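Local coordinates for protein (7,8-dihydro-6-hydroxymethylpterin-pyrophosphokinase) (Haemophilus influenzae, PDB 1CBK), which probably catalyses the transfer of pyrophosphate from ATP to 6-hydroxymethyl-7,8-dihydropterin, a step in folate biosynthesis, at residues A[126-129]-A[130-134]. Sequence-based numbering, arbitrary orientation.
Sequences VPLF and EIASD
The F129 ring meets the turn after its helix at an edge: the carbonyl oxygen of S133 lies near the ring plane, S133 O being 3.4 Å from F129 CE1, while E130 N sits oblique to the ring. With CG anti to the backbone N (chi1 177°) and thus beside the carbonyl carbon, the ring runs alongside S133, and I143 and T144 of helix 143-146 also touch it. The backbone bonding changes over the last turn. E130 N donates to V126 O at 3.1 Å, with 141° at the hydrogen, and makes a weak second bond to P127 O. At I131 the amide divides between two weak bonds, to P127 O and to L128 O (3.1 Å from I131 N), the latter spanning three residues instead of four. Beyond it A132 leaves the helical conformation, and A132 CB rests 3.5 Å from L128 O. A CA-H...O contact joins S133 CA to F129 O (3.5 Å). The E130 side chain is extended, and its carboxylate binds S39 through OE2 and, weakly, Y41 through OE1. P127 and I131 touch strands 32-43 and 54-63. The arrangement is that of the C-terminal turn of helix 122-131, where four-residue and three-residue backbone bonds mix before the chain turns off, packed against the central antiparallel sheet of the HPPK fold.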
loop_
_atom_site.group_PDB
_atom_site.type_symbol
_atom_site.label_atom_id
_atom_site.label_comp_id
_atom_site.label_asym_id
_atom_site.label_seq_id
_atom_site.Cartn_x
_atom_site.Cartn_y
_atom_site.Cartn_z
ATOM N N VAL A 126 11.419 -6.673 5.406
ATOM C CA VAL A 126 12.300 -7.439 6.284
ATOM C C VAL A 126 13.119 -8.471 5.482
ATOM O O VAL A 126 14.345 -8.589 5.694
ATOM C CB VAL A 126 11.532 -8.060 7.473
ATOM C CG1 VAL A 126 12.360 -9.123 8.172
ATOM C CG2 VAL A 126 11.113 -6.951 8.431
ATOM N N PRO A 127 12.457 -9.267 4.602
ATOM C CA PRO A 127 13.167 -10.269 3.780
ATOM C C PRO A 127 14.155 -9.568 2.797
ATOM O O PRO A 127 15.248 -10.070 2.559
ATOM C CB PRO A 127 12.045 -10.963 2.985
ATOM C CG PRO A 127 10.835 -10.725 3.748
ATOM C CD PRO A 127 10.995 -9.473 4.564
ATOM N N LEU A 128 13.743 -8.464 2.183
ATOM C CA LEU A 128 14.629 -7.723 1.260
ATOM C C LEU A 128 15.906 -7.261 1.988
ATOM O O LEU A 128 17.011 -7.416 1.474
ATOM C CB LEU A 128 13.896 -6.505 0.646
ATOM C CG LEU A 128 14.645 -5.634 -0.386
ATOM C CD1 LEU A 128 15.112 -6.490 -1.561
ATOM C CD2 LEU A 128 13.741 -4.522 -0.898
ATOM N N PHE A 129 15.739 -6.723 3.197
ATOM C CA PHE A 129 16.861 -6.242 4.005
ATOM C C PHE A 129 17.818 -7.376 4.340
ATOM O O PHE A 129 19.038 -7.185 4.415
ATOM C CB PHE A 129 16.331 -5.595 5.281
ATOM C CG PHE A 129 17.404 -5.135 6.231
ATOM C CD1 PHE A 129 18.374 -4.220 5.832
ATOM C CD2 PHE A 129 17.435 -5.613 7.538
ATOM C CE1 PHE A 129 19.372 -3.778 6.724
ATOM C CE2 PHE A 129 18.414 -5.186 8.437
ATOM C CZ PHE A 129 19.387 -4.263 8.026
ATOM N N GLU A 130 17.266 -8.576 4.517
ATOM C CA GLU A 130 18.097 -9.736 4.839
ATOM C C GLU A 130 19.071 -10.078 3.693
ATOM O O GLU A 130 20.198 -10.492 3.934
ATOM C CB GLU A 130 17.206 -10.942 5.170
ATOM C CG GLU A 130 17.975 -12.235 5.479
ATOM C CD GLU A 130 17.063 -13.455 5.649
ATOM O OE1 GLU A 130 15.924 -13.415 5.151
ATOM O OE2 GLU A 130 17.491 -14.455 6.278
ATOM N N ILE A 131 18.661 -9.883 2.447
ATOM C CA ILE A 131 19.527 -10.219 1.311
ATOM C C ILE A 131 20.132 -9.024 0.581
ATOM O O ILE A 131 20.816 -9.209 -0.420
ATOM C CB ILE A 131 18.810 -11.122 0.247
ATOM C CG1 ILE A 131 17.653 -10.381 -0.430
ATOM C CG2 ILE A 131 18.313 -12.399 0.896
ATOM C CD1 ILE A 131 16.931 -11.225 -1.475
ATOM N N ALA A 132 19.866 -7.812 1.051
ATOM C CA ALA A 132 20.386 -6.605 0.398
ATOM C C ALA A 132 20.462 -5.560 1.509
ATOM O O ALA A 132 19.728 -4.572 1.526
ATOM C CB ALA A 132 19.427 -6.159 -0.742
ATOM N N SER A 133 21.394 -5.806 2.424
ATOM C CA SER A 133 21.604 -4.977 3.610
ATOM C C SER A 133 21.913 -3.497 3.449
ATOM O O SER A 133 21.628 -2.733 4.355
ATOM C CB SER A 133 22.647 -5.623 4.536
ATOM O OG SER A 133 23.847 -5.935 3.837
ATOM N N ASP A 134 22.479 -3.077 2.323
ATOM C CA ASP A 134 22.817 -1.662 2.145
ATOM C C ASP A 134 22.205 -1.119 0.875
ATOM O O ASP A 134 22.722 -0.180 0.277
ATOM C CB ASP A 134 24.353 -1.424 2.150
ATOM C CG ASP A 134 25.080 -2.141 1.020
ATOM O OD1 ASP A 134 24.429 -2.805 0.196
ATOM O OD2 ASP A 134 26.323 -2.039 0.944
#